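Local coordinates for GP37 (Pseudomonas phage phikz, PDB 5FT0), which probably inhibits RNase E of the host bacterium and so blocks the work of its RNA degradosome, at residues A[28-33]-A[45-50]; A[91-96]-A[174-179]. All blocks are in the same frame, centred on the assembly; numbering follows the deposited sequence.

Contact 1 and contact 2 lie on opposite sides of the chain's centre, their centres about 32 Å apart and their nearest atoms about 23 Å apart. They share no helix or strand. Contact 1 pairs two neighbouring strands of the four-stranded antiparallel sheet, and backbone hydrogen bonds carry it. Contact 2 brings together helices 87-98 and 158-187, far apart in sequence, and has no hydrogen bond across it. Leu176 and small side chains, mostly alanines, carry it. Both are partly buried. In each, one side turns inward: Val32, Val45 and Cys47 in contact 1, Val96 and Leu176 in contact 2. Polar and charged groups gather at the open end of contact 1.

Contact 1. Residues A[28-33]-A[45-50]; sequences EDISVH and VTCATM
Ser31 and Ala48 form a hydrogen-bonded pair of the antiparallel beta hairpin made by strands 30-37 and 42-48. Ser31 N reaches Ala48 O at 3.0 Å. The return bond, from Ala48 N to Ser31 O, is more bent at the hydrogen (149°). His33 and Thr46 form the next hydrogen-bonded pair, with Thr46 N 2.7 Å from His33 O. Between them sits the non-hydrogen-bonded pair Val32 and Cys47.

The tight side carries Val32, Val45 and Cys47, all buried. CG1 of Val32 stands anti to its own N (chi1 178°) and meets Val45 CG1 at 3.9 Å. Ile30 CG2 comes against Cys47 CB at 3.7 Å. Near the strand end Ile30 CD1 and Thr49 CG2 are pressed to 3.4 Å, closer than usual for two carbons. The other face, with Ser31, His33, Thr46 and Ala48, is looser, and His33 is exposed.

The pairing opens out beyond Ala48. A water there donates to Asp29 O and accepts from Met50 N. The extended Glu28 side chain crosses Thr49 at about a right angle, but OE2 bonds to Ser51. Met50, a selenomethionine, is exposed and poorly ordered.

Strands 4-6 and 55-59 flank the hairpin, and Val70 and Val74 of helix 67-82 pack on its valine and cysteine face.

Contact 2. Residues A[91-96]-A[174-179]; sequences LAAGAV and KELILA
Leu176 of helix 158-187 and Ala92 of helix 87-98 meet in an antiparallel helix-helix packing. The axes of the two short segments approach to 8.8 Å, with 168° between their directions. Such a close approach suits the alanines on the facing surfaces.

In segment 174-179, Lys174 points away from the other helix, and its side chain touches Phe161 of its own helix. Glu175 comes next, at the margin. Its carboxylate end leads away from the contact, and its carbonyl O faces Ala92 CB only loosely.

Leu176 is the main bridge. Its CG is anti to the backbone N (chi1 169°), which carries CD1 across to the backbone of Ala93, 4.0 Å from Ala93 N. Leu176 CD1 also lies 4.2 Å from Ala92 CB. The CB of Leu176 takes the other neighbour: Val96 CG2 lies 4.1 Å from it, and the two side chains cross at about a right angle. Val96 lies just before Ile97 of the potassium site, its side chain about 9 Å from the ion. Leu176 is buried. Phe130 of strand 122-132 touches both it and Ala93, and Ile128 of that strand touches Val96. The helix pair thus rests on the seven-stranded antiparallel sheet.

Ile177 turns away from helix 87-98 and packs against Phe161. Ala179, nearly one turn beyond Leu176, closes the interface: its CB meets Ala92 CB at 3.9 Å, methyl against methyl.

Contact 1. Residues A[28-33]-A[45-50]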
ATOM      1  N   GLU A  28      19.254  13.178   7.841  1.00 32.71           N
ATOM      2  CA  GLU A  28      19.053  14.535   7.359  1.00 34.33           C
ATOM      3  C   GLU A  28      18.515  15.396   8.492  1.00 35.00           C
ATOM      4  O   GLU A  28      18.001  14.887   9.493  1.00 32.86           O
ATOM      5  CB  GLU A  28      18.079  14.579   6.174  1.00 38.35           C
ATOM      6  CG  GLU A  28      18.552  13.839   4.938  1.00 46.97           C
ATOM      7  CD  GLU A  28      17.534  13.889   3.816  1.00 56.38           C
ATOM      8  OE1 GLU A  28      16.327  13.745   4.101  1.00 56.07           O
ATOM      9  OE2 GLU A  28      17.942  14.078   2.651  1.00 64.32           O
ATOM     10  N   ASP A  29      18.632  16.713   8.318  1.00 33.50           N
ATOM     11  CA  ASP A  29      18.028  17.647   9.261  1.00 35.54           C
ATOM     12  C   ASP A  29      16.529  17.389   9.366  1.00 35.41           C
ATOM     13  O   ASP A  29      15.844  17.184   8.360  1.00 37.69           O
ATOM     14  CB  ASP A  29      18.280  19.092   8.827  1.00 29.40           C
ATOM     15  CG  ASP A  29      19.750  19.469   8.852  1.00 39.26           C
ATOM     16  OD1 ASP A  29      20.546  18.767   9.510  1.00 37.92           O
ATOM     17  OD2 ASP A  29      20.109  20.484   8.219  1.00 44.64           O
ATOM     18  N   ILE A  30      16.027  17.385  10.599  1.00 35.71           N
ATOM     19  CA  ILE A  30      14.616  17.154  10.896  1.00 33.38           C
ATOM     20  C   ILE A  30      13.996  18.490  11.282  1.00 34.41           C
ATOM     21  O   ILE A  30      14.525  19.194  12.151  1.00 41.67           O
ATOM     22  CB  ILE A  30      14.430  16.150  12.049  1.00 43.89           C
ATOM     23  CG1 ILE A  30      15.045  14.776  11.772  1.00 43.57           C
ATOM     24  CG2 ILE A  30      12.953  15.920  12.280  1.00 35.92           C
ATOM     25  CD1 ILE A  30      14.195  13.867  10.926  1.00 52.12           C
ATOM     26  N   SER A  31      12.874  18.832  10.660  1.00 36.41           N
ATOM     27  CA  SER A  31      12.024  19.905  11.163  1.00 41.87           C
ATOM     28  C   SER A  31      10.913  19.272  11.992  1.00 35.81           C
ATOM     29  O   SER A  31      10.181  18.410  11.495  1.00 38.11           O
ATOM     30  CB  SER A  31      11.444  20.740  10.021  1.00 45.94           C
ATOM     31  OG  SER A  31      10.600  21.762  10.525  1.00 59.16           O
ATOM     32  N   VAL A  32      10.801  19.679  13.254  1.00 38.63           N
ATOM     33  CA  VAL A  32       9.906  19.039  14.213  1.00 40.80           C
ATOM     34  C   VAL A  32       8.778  19.997  14.569  1.00 39.67           C
ATOM     35  O   VAL A  32       9.026  21.133  14.991  1.00 42.15           O
ATOM     36  CB  VAL A  32      10.657  18.596  15.481  1.00 40.81           C
ATOM     37  CG1 VAL A  32       9.686  17.979  16.482  1.00 33.22           C
ATOM     38  CG2 VAL A  32      11.764  17.617  15.134  1.00 35.40           C
ATOM     39  N   HIS A  33       7.543  19.532  14.408  1.00 40.19           N
ATOM     40  CA  HIS A  33       6.360  20.206  14.914  1.00 39.60           C
ATOM     41  C   HIS A  33       5.698  19.322  15.959  1.00 37.70           C
ATOM     42  O   HIS A  33       5.719  18.092  15.855  1.00 37.17           O
ATOM     43  CB  HIS A  33       5.355  20.514  13.793  1.00 44.40           C
ATOM     44  CG  HIS A  33       5.875  21.450  12.747  1.00 57.41           C
ATOM     45  ND1 HIS A  33       5.491  22.771  12.675  1.00 62.95           N
ATOM     46  CD2 HIS A  33       6.741  21.253  11.724  1.00 57.93           C
ATOM     47  CE1 HIS A  33       6.100  23.350  11.655  1.00 68.79           C
ATOM     48  NE2 HIS A  33       6.866  22.451  11.063  1.00 63.15           N
ATOM     49  N   VAL A  45       3.533  14.542  17.495  1.00 40.38           N
ATOM     50  CA  VAL A  45       4.791  15.027  16.939  1.00 38.46           C
ATOM     51  C   VAL A  45       4.816  14.737  15.446  1.00 42.36           C
ATOM     52  O   VAL A  45       4.412  13.654  15.009  1.00 46.57           O
ATOM     53  CB  VAL A  45       6.003  14.377  17.642  1.00 35.85           C
ATOM     54  CG1 VAL A  45       7.308  14.883  17.046  1.00 30.59           C
ATOM     55  CG2 VAL A  45       5.957  14.646  19.135  1.00 36.83           C
ATOM     56  N   THR A  46       5.290  15.708  14.667  1.00 37.83           N
ATOM     57  CA  THR A  46       5.482  15.555  13.231  1.00 45.82           C
ATOM     58  C   THR A  46       6.927  15.880  12.883  1.00 43.12           C
ATOM     59  O   THR A  46       7.447  16.921  13.296  1.00 42.41           O
ATOM     60  CB  THR A  46       4.528  16.461  12.445  1.00 45.92           C
ATOM     61  OG1 THR A  46       3.173  16.111  12.752  1.00 50.02           O
ATOM     62  CG2 THR A  46       4.759  16.311  10.947  1.00 44.75           C
ATOM     63  N   CYS A  47       7.568  14.990  12.127  1.00 46.33           N
ATOM     64  CA  CYS A  47       8.960  15.141  11.722  1.00 45.66           C
ATOM     65  C   CYS A  47       9.046  15.124  10.202  1.00 48.96           C
ATOM     66  O   CYS A  47       8.499  14.222   9.557  1.00 48.16           O
ATOM     67  CB  CYS A  47       9.829  14.025  12.312  1.00 40.11           C
ATOM     68  SG  CYS A  47       9.799  13.918  14.112  1.00 41.23           S
ATOM     69  N   ALA A  48       9.738  16.110   9.632  1.00 41.56           N
ATOM     70  CA  ALA A  48       9.803  16.277   8.186  1.00 48.96           C
ATOM     71  C   ALA A  48      11.248  16.427   7.734  1.00 48.46           C
ATOM     72  O   ALA A  48      12.007  17.208   8.318  1.00 47.45           O
ATOM     73  CB  ALA A  48       8.991  17.495   7.734  1.00 42.86           C
ATOM     74  N   THR A  49      11.618  15.682   6.696  1.00 51.47           N
ATOM     75  CA  THR A  49      12.908  15.799   6.026  1.00 55.81           C
ATOM     76  C   THR A  49      12.695  16.135   4.556  1.00 61.29           C
ATOM     77  O   THR A  49      11.568  16.209   4.062  1.00 66.69           O
ATOM     78  CB  THR A  49      13.729  14.511   6.134  1.00 57.55           C
ATOM     79  OG1 THR A  49      13.079  13.463   5.402  1.00 63.46           O
ATOM     80  CG2 THR A  49      13.905  14.093   7.571  1.00 51.46           C
HETATM   81  N   MSE A  50      13.805  16.310   3.853  1.00 62.96           N
HETATM   82  CA  MSE A  50      13.765  16.585   2.427  1.00 68.20           C
HETATM   83  C   MSE A  50      13.498  15.311   1.628  1.00 70.23           C
HETATM   84  O   MSE A  50      12.681  15.308   0.708  1.00 77.23           O
HETATM   85  CB  MSE A  50      15.073  17.228   1.971  1.00 71.34           C
HETATM   86  CG  MSE A  50      14.974  17.935   0.633  1.00 93.03           C
HETATM   87 SE   MSE A  50      16.716  18.203  -0.189  1.00159.37          SE
HETATM   88  CE  MSE A  50      17.213  16.333  -0.437  1.00 94.67           C
TER
HETATM   89  O   HOH W   1      16.090  17.323   5.474  1.00 51.21           O

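Contact 2. Residues A[91-96]-A[174-179]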
ATOM      1  N   LEU A  91      23.311  -8.772  11.654  1.00 30.72           N
ATOM      2  CA  LEU A  91      23.722 -10.115  11.256  1.00 33.89           C
ATOM      3  C   LEU A  91      22.753 -11.168  11.774  1.00 30.87           C
ATOM      4  O   LEU A  91      22.420 -12.121  11.061  1.00 32.95           O
ATOM      5  CB  LEU A  91      25.139 -10.403  11.754  1.00 28.06           C
ATOM      6  CG  LEU A  91      26.263  -9.708  10.985  1.00 38.34           C
ATOM      7  CD1 LEU A  91      27.607  -9.954  11.649  1.00 40.62           C
ATOM      8  CD2 LEU A  91      26.274 -10.183   9.536  1.00 35.09           C
ATOM      9  N   ALA A  92      22.288 -11.016  13.018  1.00 29.94           N
ATOM     10  CA  ALA A  92      21.347 -11.981  13.574  1.00 29.74           C
ATOM     11  C   ALA A  92      20.014 -11.957  12.835  1.00 35.36           C
ATOM     12  O   ALA A  92      19.343 -12.991  12.735  1.00 34.57           O
ATOM     13  CB  ALA A  92      21.137 -11.715  15.063  1.00 27.63           C
ATOM     14  N   ALA A  93      19.610 -10.792  12.321  1.00 33.42           N
ATOM     15  CA  ALA A  93      18.406 -10.729  11.499  1.00 35.92           C
ATOM     16  C   ALA A  93      18.640 -11.363  10.133  1.00 35.33           C
ATOM     17  O   ALA A  93      17.754 -12.037   9.594  1.00 34.29           O
ATOM     18  CB  ALA A  93      17.946  -9.279  11.347  1.00 28.21           C
ATOM     19  N   GLY A  94      19.826 -11.157   9.557  1.00 34.66           N
ATOM     20  CA  GLY A  94      20.124 -11.752   8.264  1.00 32.29           C
ATOM     21  C   GLY A  94      20.119 -13.268   8.302  1.00 37.63           C
ATOM     22  O   GLY A  94      19.728 -13.922   7.332  1.00 37.68           O
ATOM     23  N   ALA A  95      20.542 -13.848   9.428  1.00 37.95           N
ATOM     24  CA  ALA A  95      20.543 -15.301   9.557  1.00 43.24           C
ATOM     25  C   ALA A  95      19.125 -15.862   9.545  1.00 47.20           C
ATOM     26  O   ALA A  95      18.886 -16.947   9.002  1.00 50.40           O
ATOM     27  CB  ALA A  95      21.273 -15.716  10.833  1.00 34.46           C
ATOM     28  N   VAL A  96      18.174 -15.143  10.146  1.00 44.41           N
ATOM     29  CA  VAL A  96      16.777 -15.564  10.081  1.00 40.98           C
ATOM     30  C   VAL A  96      16.258 -15.458   8.652  1.00 41.01           C
ATOM     31  O   VAL A  96      15.605 -16.374   8.139  1.00 43.94           O
ATOM     32  CB  VAL A  96      15.918 -14.730  11.049  1.00 38.51           C
ATOM     33  CG1 VAL A  96      14.445 -15.069  10.874  1.00 26.49           C
ATOM     34  CG2 VAL A  96      16.360 -14.958  12.486  1.00 36.32           C
ATOM     35  N   LYS A 174      15.587 -17.773  17.787  1.00 41.20           N
ATOM     36  CA  LYS A 174      16.018 -17.723  19.180  1.00 40.21           C
ATOM     37  C   LYS A 174      17.300 -16.912  19.333  1.00 38.83           C
ATOM     38  O   LYS A 174      17.453 -16.154  20.297  1.00 39.25           O
ATOM     39  CB  LYS A 174      16.207 -19.146  19.711  1.00 46.34           C
ATOM     40  CG  LYS A 174      16.736 -19.244  21.134  1.00 43.99           C
ATOM     41  CD  LYS A 174      16.604 -20.672  21.650  1.00 55.05           C
ATOM     42  CE  LYS A 174      17.850 -21.133  22.395  1.00 56.34           C
ATOM     43  NZ  LYS A 174      18.030 -20.445  23.702  1.00 63.81           N
ATOM     44  N   GLU A 175      18.229 -17.052  18.386  1.00 36.52           N
ATOM     45  CA  GLU A 175      19.461 -16.274  18.439  1.00 42.20           C
ATOM     46  C   GLU A 175      19.207 -14.798  18.159  1.00 38.24           C
ATOM     47  O   GLU A 175      19.943 -13.939  18.661  1.00 38.21           O
ATOM     48  CB  GLU A 175      20.483 -16.836  17.451  1.00 39.17           C
ATOM     49  CG  GLU A 175      21.026 -18.205  17.835  1.00 51.73           C
ATOM     50  CD  GLU A 175      21.745 -18.192  19.174  1.00 67.79           C
ATOM     51  OE1 GLU A 175      22.590 -17.296  19.391  1.00 63.75           O
ATOM     52  OE2 GLU A 175      21.461 -19.077  20.012  1.00 68.57           O
ATOM     53  N   LEU A 176      18.185 -14.484  17.357  1.00 36.65           N
ATOM     54  CA  LEU A 176      17.830 -13.087  17.126  1.00 29.93           C
ATOM     55  C   LEU A 176      17.357 -12.431  18.417  1.00 31.84           C
ATOM     56  O   LEU A 176      17.809 -11.336  18.775  1.00 32.06           O
ATOM     57  CB  LEU A 176      16.753 -12.991  16.045  1.00 33.45           C
ATOM     58  CG  LEU A 176      16.074 -11.629  15.867  1.00 30.09           C
ATOM     59  CD1 LEU A 176      17.082 -10.581  15.425  1.00 25.40           C
ATOM     60  CD2 LEU A 176      14.931 -11.725  14.866  1.00 30.39           C
ATOM     61  N   ILE A 177      16.448 -13.094  19.134  1.00 31.54           N
ATOM     62  CA  ILE A 177      15.994 -12.589  20.426  1.00 32.08           C
ATOM     63  C   ILE A 177      17.165 -12.466  21.389  1.00 33.14           C
ATOM     64  O   ILE A 177      17.308 -11.458  22.091  1.00 36.51           O
ATOM     65  CB  ILE A 177      14.890 -13.499  20.996  1.00 25.52           C
ATOM     66  CG1 ILE A 177      13.690 -13.543  20.048  1.00 36.85           C
ATOM     67  CG2 ILE A 177      14.476 -13.040  22.392  1.00 23.49           C
ATOM     68  CD1 ILE A 177      13.123 -12.180  19.717  1.00 37.72           C
ATOM     69  N   LEU A 178      18.021 -13.490  21.432  1.00 34.14           N
ATOM     70  CA  LEU A 178      19.166 -13.483  22.337  1.00 36.79           C
ATOM     71  C   LEU A 178      20.091 -12.310  22.043  1.00 30.28           C
ATOM     72  O   LEU A 178      20.565 -11.631  22.962  1.00 33.00           O
ATOM     73  CB  LEU A 178      19.922 -14.806  22.214  1.00 43.94           C
ATOM     74  CG  LEU A 178      20.441 -15.468  23.491  1.00 56.18           C
ATOM     75  CD1 LEU A 178      19.280 -15.929  24.361  1.00 50.70           C
ATOM     76  CD2 LEU A 178      21.353 -16.636  23.139  1.00 59.38           C
ATOM     77  N   ALA A 179      20.354 -12.052  20.759  1.00 28.32           N
ATOM     78  CA  ALA A 179      21.236 -10.954  20.379  1.00 25.96           C
ATOM     79  C   ALA A 179      20.701  -9.617  20.877  1.00 29.39           C
ATOM     80  O   ALA A 179      21.450  -8.802  21.430  1.00 28.18           O
ATOM     81  CB  ALA A 179      21.414 -10.933  18.861  1.00 27.94           C
TER